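Local atomic coordinates of putative glucoamylase (Bacteroides uniformis, PDB entry 4GL3), a protein that is a putative glucoamylase, a hydrolase that probably releases glucose from alpha-glucan chains. Residues A[157-162]-A[205-210]. Sequence-based numbering, arbitrary orientation. Where two conformers were deposited one is given.
Sequences NLWRQA and SSPTYP
An ST turn and ST motif built on Ser206 dock against the C-terminal end of helix 146-161, with Thr208 OG1 donating to Arg160 O at 2.8 Å. The bond meets the carbonyl at a C=O...donor angle of 125°, 19° off the carbonyl plane. Thr208 OG1 sits between its backbone N and carbonyl carbon (chi1 43°). The same rotamer sends CG2 over one face of the Arg160 guanidinium, 3.5 Å from NH2. Tyr209 brings its ring edge to the same carbonyl, CE2 lying 3.4 Å from Arg160 O. Ser206 OG shapes the loop that follows helix 197-205. It accepts from the backbone N of Thr208 and, at 2.9 Å, from that of Tyr209. It also donates to a water, which in turn donates to Trp159 O in the last turn and to Ala162 O just beyond. The water also lies over one face of the Trp159 indole, toward its rim. The indole packs obliquely on Pro207, with NE1 3.5 Å from Pro207 CD. That NE1 is hydrogen-bonded to Asp405, which links the contact to helix 404-412. Ser205 CB lies 4.1 Å from CZ2 of the indole's six-membered ring.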
loop_
_atom_site.group_PDB
_atom_site.type_symbol
_atom_site.label_atom_id
_atom_site.label_comp_id
_atom_site.label_asym_id
_atom_site.label_seq_id
_atom_site.Cartn_x
_atom_site.Cartn_y
_atom_site.Cartn_z
ATOM N N ASN A 157 0.675 21.565 -6.010
ATOM C CA ASN A 157 2.036 21.937 -6.373
ATOM C C ASN A 157 3.027 20.761 -6.290
ATOM O O ASN A 157 3.840 20.549 -7.206
ATOM C CB ASN A 157 2.491 23.112 -5.504
ATOM C CG ASN A 157 3.872 23.573 -5.841
ATOM O OD1 ASN A 157 4.814 23.290 -5.096
ATOM N ND2 ASN A 157 4.019 24.239 -6.982
ATOM N N LEU A 158 2.960 19.976 -5.218
ATOM C CA LEU A 158 3.743 18.728 -5.121
ATOM C C LEU A 158 3.448 17.796 -6.277
ATOM O O LEU A 158 4.367 17.242 -6.930
ATOM C CB LEU A 158 3.475 17.996 -3.796
ATOM C CG LEU A 158 4.061 18.624 -2.545
ATOM C CD1 LEU A 158 3.625 17.804 -1.331
ATOM C CD2 LEU A 158 5.579 18.681 -2.643
ATOM N N TRP A 159 2.164 17.614 -6.565
ATOM C CA TRP A 159 1.776 16.745 -7.674
ATOM C C TRP A 159 2.335 17.269 -9.011
ATOM O O TRP A 159 2.877 16.490 -9.782
ATOM C CB TRP A 159 0.251 16.622 -7.713
ATOM C CG TRP A 159 -0.354 16.000 -8.934
ATOM C CD1 TRP A 159 -1.332 16.558 -9.726
ATOM C CD2 TRP A 159 -0.128 14.686 -9.457
ATOM N NE1 TRP A 159 -1.696 15.680 -10.722
ATOM C CE2 TRP A 159 -0.971 14.529 -10.577
ATOM C CE3 TRP A 159 0.735 13.645 -9.123
ATOM C CZ2 TRP A 159 -0.956 13.391 -11.363
ATOM C CZ3 TRP A 159 0.729 12.496 -9.891
ATOM C CH2 TRP A 159 -0.107 12.380 -11.013
ATOM N N ARG A 160 2.213 18.578 -9.278
ATOM C CA ARG A 160 2.742 19.135 -10.520
ATOM C C ARG A 160 4.302 19.078 -10.604
ATOM O O ARG A 160 4.845 18.989 -11.695
ATOM C CB ARG A 160 2.245 20.554 -10.772
ATOM C CG ARG A 160 0.730 20.637 -11.042
ATOM C CD ARG A 160 0.278 22.087 -11.090
ATOM N NE ARG A 160 0.865 22.703 -12.271
ATOM C CZ ARG A 160 0.409 22.540 -13.507
ATOM N NH1 ARG A 160 -0.667 21.795 -13.757
ATOM N NH2 ARG A 160 1.055 23.118 -14.492
ATOM N N GLN A 161 4.976 19.008 -9.466
ATOM C CA GLN A 161 6.448 18.977 -9.434
ATOM C C GLN A 161 7.050 17.558 -9.534
ATOM O O GLN A 161 8.282 17.430 -9.657
ATOM C CB GLN A 161 6.966 19.708 -8.194
ATOM C CG GLN A 161 6.778 21.205 -8.181
ATOM C CD GLN A 161 7.494 21.890 -6.976
ATOM O OE1 GLN A 161 7.695 21.292 -5.910
ATOM N NE2 GLN A 161 7.897 23.131 -7.160
ATOM N N ALA A 162 6.204 16.508 -9.518
ATOM C CA ALA A 162 6.695 15.128 -9.519
ATOM C C ALA A 162 7.060 14.755 -10.962
ATOM O O ALA A 162 6.169 14.626 -11.791
ATOM C CB ALA A 162 5.679 14.149 -8.958
ATOM N N SER A 205 -0.812 9.936 -15.777
ATOM C CA SER A 205 -1.781 10.955 -15.324
ATOM C C SER A 205 -1.192 12.360 -15.156
ATOM O O SER A 205 -1.928 13.343 -15.068
ATOM C CB SER A 205 -2.407 10.548 -13.979
ATOM O OG SER A 205 -3.034 9.274 -14.023
ATOM N N SER A 206 0.125 12.464 -15.094
ATOM C CA SER A 206 0.788 13.762 -14.807
ATOM C C SER A 206 0.405 14.863 -15.775
ATOM O O SER A 206 0.446 14.658 -17.004
ATOM C CB SER A 206 2.318 13.603 -14.836
ATOM O OG SER A 206 2.965 14.830 -14.506
ATOM N N PRO A 207 0.025 16.046 -15.252
ATOM C CA PRO A 207 -0.246 17.162 -16.141
ATOM C C PRO A 207 1.028 17.847 -16.648
ATOM O O PRO A 207 0.941 18.694 -17.518
ATOM C CB PRO A 207 -1.022 18.138 -15.245
ATOM C CG PRO A 207 -0.448 17.880 -13.880
ATOM C CD PRO A 207 -0.305 16.386 -13.853
ATOM N N THR A 208 2.191 17.489 -16.111
ATOM C CA THR A 208 3.400 18.264 -16.335
ATOM C C THR A 208 4.569 17.439 -16.834
ATOM O O THR A 208 5.306 17.913 -17.645
ATOM C CB THR A 208 3.807 18.932 -15.011
ATOM O OG1 THR A 208 3.654 17.968 -13.962
ATOM C CG2 THR A 208 2.892 20.183 -14.718
ATOM N N TYR A 209 4.738 16.209 -16.356
ATOM C CA TYR A 209 5.854 15.342 -16.762
ATOM C C TYR A 209 5.342 13.914 -17.064
ATOM O O TYR A 209 5.796 12.952 -16.469
ATOM C CB TYR A 209 6.856 15.277 -15.619
ATOM C CG TYR A 209 7.420 16.606 -15.238
ATOM C CD1 TYR A 209 8.471 17.174 -15.987
ATOM C CD2 TYR A 209 6.903 17.327 -14.145
ATOM C CE1 TYR A 209 8.996 18.426 -15.658
ATOM C CE2 TYR A 209 7.418 18.582 -13.811
ATOM C CZ TYR A 209 8.469 19.112 -14.550
ATOM O OH TYR A 209 8.982 20.342 -14.247
ATOM N N PRO A 210 4.371 13.791 -17.956
ATOM C CA PRO A 210 3.760 12.467 -18.220
ATOM C C PRO A 210 4.670 11.537 -19.036
ATOM O O PRO A 210 5.541 12.004 -19.792
ATOM C CB PRO A 210 2.538 12.800 -19.067
ATOM C CG PRO A 210 2.939 14.054 -19.794
ATOM C CD PRO A 210 3.767 14.846 -18.766
HETATM O O HOH W 1 3.376 14.765 -11.917
#